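Long-range contacts in putative trimethylamine methyltransferase (Rhizobium meliloti, PDB 4YYC), which probably acts as a methyltransferase of the trimethylamine methyltransferase family: residues Ile75-Asp80 against Val99-Gly104; Ala156-Phe161 against Pro184-Val189; Val272-Leu277 against Thr291-Glu296. All coordinates share one frame; numbering follows the deposited sequence.

Interaction 1: residues Ile75-Asp80 against Val99-Gly104; sequences IEFRDD and VHFPKG
Ile75 and Val99 face each other as an antiparallel hydrogen-bonded pair where strand 75-77 begins beside strand 98-100. Ile75 N donates to Val99 O at 3.0 Å, and Val99 N gives the shorter return bond to Ile75 O at 2.8 Å, nearly straight at 170°. The Ile75 and Val99 side chains share one face of the sheet. From Val99, CB sits 3.6 Å from Ile75 O. There the two methyls part. CG2, anti to the carbonyl carbon, runs back to the neighbouring strand and touches Phe77 CD1 at 3.7 Å. CG1, anti to the backbone N (chi1 -175°), turns the other way and lies 3.5 Å above the plane of the Phe101 ring, offset toward its rim. Phe101 in turn reaches across the strands: its CE1 meets Ile75 CG1 at 3.8 Å, the two side chains crossing at about a right angle, while Phe77 CE1 comes to the edge of the Phe101 ring, 4.1 Å from its CZ. Trp87 packs edge-to-face on both phenylalanines, and Leu70 of helix 56-73 touches Ile75 and Phe101. All polar contact between the segments is thus backbone to backbone; the four buried side chains add hydrocarbon and aromatic surface alone, so the pairing is set by two amide bonds and the packing beside it by van der Waals contact in the interior.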
# COMPACT_ATOMS: atom_id res chain seq x y z
N ILE A 75 21.37 3.12 28.48
CA ILE A 75 21.53 2.07 27.47
C ILE A 75 22.75 1.24 27.85
O ILE A 75 23.79 1.79 28.19
CB ILE A 75 21.76 2.70 26.09
CG1 ILE A 75 20.62 3.66 25.71
CG2 ILE A 75 21.97 1.64 25.04
CD1 ILE A 75 19.28 3.03 25.42
N GLU A 76 22.61 -0.07 27.82
CA GLU A 76 23.76 -0.95 28.08
C GLU A 76 24.71 -1.01 26.89
O GLU A 76 24.27 -1.19 25.76
CB GLU A 76 23.28 -2.36 28.38
CG GLU A 76 22.38 -2.48 29.61
CD GLU A 76 23.15 -2.90 30.84
OE1 GLU A 76 23.77 -3.98 30.81
OE2 GLU A 76 23.16 -2.15 31.84
N PHE A 77 26.01 -0.86 27.15
CA PHE A 77 27.04 -1.11 26.17
C PHE A 77 27.80 -2.26 26.78
O PHE A 77 28.59 -2.06 27.70
CB PHE A 77 27.89 0.14 25.94
CG PHE A 77 27.24 1.14 25.01
CD1 PHE A 77 26.12 1.87 25.40
CD2 PHE A 77 27.71 1.30 23.71
CE1 PHE A 77 25.49 2.72 24.50
CE2 PHE A 77 27.08 2.15 22.81
CZ PHE A 77 25.97 2.85 23.20
N ARG A 78 27.54 -3.48 26.31
CA ARG A 78 28.03 -4.67 27.01
C ARG A 78 29.31 -5.26 26.46
O ARG A 78 29.50 -5.29 25.27
CB ARG A 78 26.96 -5.74 27.02
CG ARG A 78 25.77 -5.29 27.81
CD ARG A 78 24.72 -6.39 27.92
NE ARG A 78 23.65 -6.02 28.86
CZ ARG A 78 22.55 -6.76 29.04
NH1 ARG A 78 22.36 -7.86 28.33
NH2 ARG A 78 21.62 -6.37 29.91
N ASP A 79 30.16 -5.72 27.37
CA ASP A 79 31.37 -6.45 27.06
C ASP A 79 32.31 -5.66 26.15
O ASP A 79 33.00 -6.27 25.33
CB ASP A 79 31.00 -7.85 26.48
CG ASP A 79 30.10 -8.65 27.40
OD1 ASP A 79 30.51 -8.87 28.52
OD2 ASP A 79 28.95 -8.97 27.04
N ASP A 80 32.36 -4.33 26.34
CA ASP A 80 33.19 -3.42 25.54
C ASP A 80 33.70 -2.26 26.40
O ASP A 80 33.10 -1.19 26.51
CB ASP A 80 32.44 -2.88 24.31
CG ASP A 80 33.39 -2.23 23.30
OD1 ASP A 80 34.45 -1.69 23.69
OD2 ASP A 80 33.09 -2.30 22.10
N VAL A 99 25.08 3.04 30.40
CA VAL A 99 25.45 4.42 30.13
C VAL A 99 24.23 5.33 30.27
O VAL A 99 23.24 5.13 29.58
CB VAL A 99 26.04 4.56 28.73
CG1 VAL A 99 26.52 5.98 28.53
CG2 VAL A 99 27.19 3.58 28.54
N HIS A 100 24.31 6.30 31.20
CA HIS A 100 23.27 7.31 31.40
C HIS A 100 23.71 8.60 30.73
O HIS A 100 24.82 9.10 30.97
CB HIS A 100 23.01 7.52 32.89
CG HIS A 100 22.47 6.30 33.58
ND1 HIS A 100 21.12 6.13 33.83
CD2 HIS A 100 23.08 5.18 34.04
CE1 HIS A 100 20.93 4.96 34.43
NE2 HIS A 100 22.11 4.37 34.58
N PHE A 101 22.84 9.19 29.93
CA PHE A 101 23.21 10.31 29.06
C PHE A 101 22.59 11.62 29.53
O PHE A 101 21.36 11.72 29.64
CB PHE A 101 22.74 10.03 27.62
CG PHE A 101 23.30 8.75 27.02
CD1 PHE A 101 22.69 7.53 27.26
CD2 PHE A 101 24.41 8.79 26.19
CE1 PHE A 101 23.17 6.37 26.69
CE2 PHE A 101 24.91 7.62 25.64
CZ PHE A 101 24.30 6.40 25.91
N PRO A 102 23.41 12.66 29.73
CA PRO A 102 22.85 13.98 29.93
C PRO A 102 21.98 14.38 28.77
O PRO A 102 22.23 13.96 27.65
CB PRO A 102 24.07 14.88 29.97
CG PRO A 102 25.22 14.04 30.27
CD PRO A 102 24.88 12.65 29.85
N LYS A 103 21.00 15.20 29.04
CA LYS A 103 20.04 15.54 28.01
C LYS A 103 20.71 16.34 26.90
O LYS A 103 21.44 17.30 27.17
CB LYS A 103 18.82 16.24 28.61
CG LYS A 103 18.05 15.30 29.54
CD LYS A 103 16.55 15.34 29.43
CE LYS A 103 15.83 15.84 30.64
NZ LYS A 103 15.90 14.89 31.80
N GLY A 104 20.50 15.88 25.67
CA GLY A 104 21.02 16.53 24.49
C GLY A 104 22.37 16.02 24.02
O GLY A 104 22.79 16.36 22.93

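Interaction 2: residues Ala156-Phe161 against Pro184-Val189; sequences ATIEDF and PVDIAV
Val185 N donates to Ala156 O (2.8 Å, 166°), one of two direct hydrogen bonds that tie the loop after helix 158-170 back to the start of that helix. In the other, Asp186 OD1 accepts from Ile158 N at 2.9 Å through its syn lone pair. Asp186 has its CG between its own backbone N and carbonyl carbon (chi1 58°), which turns the carboxylate in against the helix end. A water extends the grip: Asp186 OD2 accepts from it at 2.8 Å, and the water accepts from Glu159 N. Apolar contacts flank this polar patch. Pro184 CB lies 4.1 Å from Ile158 CB, and the far end of Ile187 bends toward the helix, its CD1 resting 3.7 Å from Ile158 CB. Pro184 CD reaches Phe161 CD2 at 4.2 Å, and Met196 of helix 192-202 touches both residues. Within 156-161, Thr157 OG1 accepts from Asp160 N (3.1 Å), while Thr157 N donates to Asp160 OD2, an oxygen also salt-bridged to Arg154. This is a capping box with Thr157 as N-cap, supplemented by an aspartate from the type I turn Pro184-Ile187.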
# COMPACT_ATOMS: atom_id res chain seq x y z
N ALA A 156 20.25 -22.62 2.70
CA ALA A 156 20.87 -21.85 1.64
C ALA A 156 22.35 -22.22 1.46
O ALA A 156 23.00 -22.60 2.41
CB ALA A 156 20.80 -20.38 2.02
N THR A 157 22.83 -22.08 0.22
CA THR A 157 24.22 -22.39 -0.14
C THR A 157 24.86 -21.20 -0.80
O THR A 157 24.21 -20.22 -1.13
CB THR A 157 24.26 -23.53 -1.17
OG1 THR A 157 23.62 -23.11 -2.38
CG2 THR A 157 23.58 -24.78 -0.61
N ILE A 158 26.18 -21.31 -1.00
CA ILE A 158 26.87 -20.25 -1.75
C ILE A 158 26.36 -20.12 -3.17
O ILE A 158 26.39 -19.02 -3.72
CB ILE A 158 28.40 -20.45 -1.66
CG1 ILE A 158 29.15 -19.23 -2.19
CG2 ILE A 158 28.83 -21.72 -2.37
CD1 ILE A 158 29.00 -17.97 -1.36
N GLU A 159 25.95 -21.22 -3.79
CA GLU A 159 25.34 -21.15 -5.11
C GLU A 159 24.06 -20.28 -5.06
O GLU A 159 23.85 -19.40 -5.92
CB GLU A 159 25.04 -22.53 -5.66
CG GLU A 159 24.49 -22.45 -7.06
CD GLU A 159 24.37 -23.81 -7.73
OE1 GLU A 159 24.95 -24.83 -7.26
OE2 GLU A 159 23.62 -23.84 -8.72
N ASP A 160 23.22 -20.46 -4.03
CA ASP A 160 22.07 -19.60 -3.89
C ASP A 160 22.46 -18.15 -3.66
O ASP A 160 21.85 -17.22 -4.22
CB ASP A 160 21.18 -20.01 -2.70
CG ASP A 160 20.62 -21.37 -2.82
OD1 ASP A 160 19.96 -21.66 -3.85
OD2 ASP A 160 20.83 -22.16 -1.88
N PHE A 161 23.46 -17.94 -2.81
CA PHE A 161 23.95 -16.57 -2.56
C PHE A 161 24.31 -15.89 -3.88
O PHE A 161 23.87 -14.79 -4.22
CB PHE A 161 25.18 -16.64 -1.65
CG PHE A 161 25.61 -15.33 -1.07
CD1 PHE A 161 26.36 -14.40 -1.80
CD2 PHE A 161 25.22 -14.98 0.21
CE1 PHE A 161 26.71 -13.18 -1.25
CE2 PHE A 161 25.57 -13.77 0.76
CZ PHE A 161 26.32 -12.86 0.01
N PRO A 184 25.12 -18.79 3.60
CA PRO A 184 25.57 -20.05 2.91
C PRO A 184 26.05 -21.13 3.85
O PRO A 184 27.07 -20.94 4.54
CB PRO A 184 26.69 -19.59 1.98
CG PRO A 184 27.18 -18.35 2.60
CD PRO A 184 26.05 -17.68 3.33
N VAL A 185 25.35 -22.25 3.90
CA VAL A 185 25.64 -23.27 4.90
C VAL A 185 26.88 -24.07 4.55
O VAL A 185 27.46 -24.76 5.42
CB VAL A 185 24.43 -24.20 5.03
CG1 VAL A 185 24.38 -25.19 3.90
CG2 VAL A 185 24.42 -24.91 6.37
N ASP A 186 27.27 -24.05 3.28
CA ASP A 186 28.28 -24.98 2.75
C ASP A 186 29.70 -24.40 2.69
O ASP A 186 30.61 -25.00 2.09
CB ASP A 186 27.84 -25.59 1.42
CG ASP A 186 27.55 -24.58 0.34
OD1 ASP A 186 27.34 -23.37 0.62
OD2 ASP A 186 27.49 -25.08 -0.81
N ILE A 187 29.92 -23.30 3.41
CA ILE A 187 31.23 -22.76 3.67
C ILE A 187 31.33 -22.58 5.19
O ILE A 187 30.39 -22.11 5.84
CB ILE A 187 31.51 -21.44 2.91
CG1 ILE A 187 31.31 -21.67 1.40
CG2 ILE A 187 32.91 -20.97 3.18
CD1 ILE A 187 31.39 -20.41 0.59
N ALA A 188 32.49 -22.91 5.74
CA ALA A 188 32.67 -22.78 7.20
C ALA A 188 32.32 -21.42 7.71
O ALA A 188 32.59 -20.40 7.06
CB ALA A 188 34.08 -23.13 7.59
N VAL A 189 31.80 -21.37 8.93
CA VAL A 189 31.32 -20.14 9.52
C VAL A 189 32.40 -19.05 9.62
O VAL A 189 32.09 -17.89 9.45
CB VAL A 189 30.69 -20.40 10.94
CG1 VAL A 189 30.40 -19.11 11.69
CG2 VAL A 189 29.40 -21.21 10.80
O HOH W 1 26.81 -24.16 -3.34

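Interaction 3: residues Val272-Leu277 against Thr291-Glu296; sequences VSPFIL and TQILAE
The beta-alpha-beta unit of strand 269-277, helix 286-307 and strand 313-322 is held at its first step by Pro274 and Ile276 packing on Ile293 and Glu296, consistent with the TIM-type barrel of this family. The helix runs back against the strand, with 169° between the directions of 275-277 and 291-296 and their axes 10.5 Å apart. No hydrogen bond joins the two segments. Ile276 holds its CG1 anti to the carbonyl carbon and extends on to CD1 (chi2 166°), the atom that does the touching: it lies 3.6 Å from Ile293 CG1 and 3.9 Å from Gln292 NE2. Pro274 shares Ile293 with Ile276 and also reaches Glu296, three residues on. Its CG is 4.2 Å from Ile293 CG2, and its ring slides past the extended Glu296 chain in the opposite direction, with Glu296 CB 3.9 Å from Pro274 CG and Glu296 OE1 only 3.2 Å from Pro274 CB. That buried carboxylate is well supplied with partners. OE1 is hydrogen-bonded to Ser248 OG, which also takes the N-H of Phe275, so the serine links helix and strand at second hand. OE2 accepts from Met250 N and, at 3.0 Å, from Gln292 NE2, which approaches from above the carboxylate plane. Gln292 NE2 also bonds Met281 O, tying the amide to the loop between strand and helix. Beyond the contact, Val272 and Pro274 bond through their backbones to strand 313-322, and Ser273 to strand 240-245. Farther round the helix, Thr291, Leu294 and Ala295 meet helix 56-73, while Thr291 also packs on Ile436 of the second subunit; helix 286-307 thus has contacts both with the parallel strands and with helix 56-73.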
# COMPACT_ATOMS: atom_id res chain seq x y z
N VAL A 272 22.38 1.85 12.08
CA VAL A 272 22.09 1.54 13.49
C VAL A 272 20.62 1.22 13.65
O VAL A 272 19.76 2.10 13.53
CB VAL A 272 22.52 2.72 14.43
CG1 VAL A 272 22.10 2.41 15.87
CG2 VAL A 272 24.00 2.92 14.35
N SER A 273 20.32 -0.03 13.97
CA SER A 273 18.97 -0.55 13.78
C SER A 273 18.46 -1.31 15.00
O SER A 273 18.80 -2.48 15.22
CB SER A 273 18.93 -1.50 12.55
OG SER A 273 19.33 -0.80 11.37
N PRO A 274 17.60 -0.67 15.80
CA PRO A 274 16.78 -1.42 16.73
C PRO A 274 16.12 -2.60 16.03
O PRO A 274 15.74 -2.48 14.85
CB PRO A 274 15.75 -0.36 17.17
CG PRO A 274 16.53 0.91 17.11
CD PRO A 274 17.39 0.79 15.90
N PHE A 275 16.01 -3.72 16.71
CA PHE A 275 15.37 -4.91 16.17
C PHE A 275 14.20 -5.25 17.08
O PHE A 275 14.40 -5.83 18.16
CB PHE A 275 16.37 -6.06 16.11
CG PHE A 275 15.82 -7.28 15.42
CD1 PHE A 275 15.89 -7.38 14.04
CD2 PHE A 275 15.19 -8.27 16.14
CE1 PHE A 275 15.35 -8.48 13.37
CE2 PHE A 275 14.66 -9.40 15.49
CZ PHE A 275 14.75 -9.49 14.12
N ILE A 276 13.01 -4.86 16.65
CA ILE A 276 11.88 -4.81 17.53
C ILE A 276 10.65 -5.53 17.01
O ILE A 276 10.27 -5.36 15.85
CB ILE A 276 11.56 -3.37 17.86
CG1 ILE A 276 12.61 -2.88 18.88
CG2 ILE A 276 10.17 -3.14 18.41
CD1 ILE A 276 12.57 -1.39 18.99
N LEU A 277 10.09 -6.37 17.87
CA LEU A 277 8.72 -6.82 17.77
C LEU A 277 7.97 -6.12 18.90
O LEU A 277 8.23 -6.39 20.09
CB LEU A 277 8.64 -8.33 17.93
CG LEU A 277 9.43 -9.12 16.87
CD1 LEU A 277 9.27 -10.60 17.19
CD2 LEU A 277 8.91 -8.79 15.48
N THR A 291 9.58 5.92 21.17
CA THR A 291 10.44 6.47 22.18
C THR A 291 11.68 5.57 22.37
O THR A 291 12.81 6.05 22.45
CB THR A 291 9.65 6.59 23.49
OG1 THR A 291 8.55 7.47 23.24
CG2 THR A 291 10.48 7.10 24.58
N GLN A 292 11.43 4.27 22.50
CA GLN A 292 12.56 3.35 22.69
C GLN A 292 13.49 3.33 21.48
O GLN A 292 14.72 3.33 21.61
CB GLN A 292 12.08 1.95 22.99
CG GLN A 292 13.16 1.07 23.59
CD GLN A 292 12.65 -0.36 23.67
OE1 GLN A 292 11.79 -0.64 24.48
NE2 GLN A 292 13.14 -1.25 22.81
N ILE A 293 12.90 3.29 20.29
CA ILE A 293 13.68 3.37 19.07
C ILE A 293 14.59 4.59 19.03
O ILE A 293 15.79 4.49 18.74
CB ILE A 293 12.77 3.36 17.82
CG1 ILE A 293 12.21 1.95 17.62
CG2 ILE A 293 13.54 3.81 16.59
CD1 ILE A 293 11.03 1.94 16.64
N LEU A 294 14.03 5.75 19.34
CA LEU A 294 14.79 6.98 19.25
C LEU A 294 15.93 6.96 20.27
O LEU A 294 17.05 7.39 19.96
CB LEU A 294 13.88 8.21 19.42
CG LEU A 294 14.58 9.57 19.39
CD1 LEU A 294 15.34 9.76 18.08
CD2 LEU A 294 13.52 10.67 19.58
N ALA A 295 15.68 6.45 21.48
CA ALA A 295 16.75 6.34 22.51
C ALA A 295 17.88 5.43 22.04
O ALA A 295 19.05 5.80 22.11
CB ALA A 295 16.15 5.83 23.82
N GLU A 296 17.54 4.27 21.49
CA GLU A 296 18.54 3.30 21.01
C GLU A 296 19.36 3.91 19.86
O GLU A 296 20.57 3.81 19.86
CB GLU A 296 17.90 1.99 20.59
CG GLU A 296 17.28 1.25 21.73
CD GLU A 296 16.65 -0.07 21.35
OE1 GLU A 296 16.78 -0.54 20.18
OE2 GLU A 296 15.99 -0.68 22.22

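How the interactions relate
Along the chain the three contacts follow in series: interaction 1, interaction 2, then interaction 3. Interactions 1 and 3 are neighbours, their centres 14 Å apart and nearest atoms about 4 Å, without touching. Helix 56-73 lies against both, with Leu70 meeting Ile75, Phe101 and Ala295, and Met250 bonds to Glu76 as well as Glu296. Both also reach the second subunit, so parts of both lie near the subunit interface. Interaction 2 stands apart, its centre about 37 Å from that of interaction 1 and 30 Å from that of interaction 3. The first and third thus join a small sheet to the central strand-helix unit, while the second pins a loop to a separate helix start.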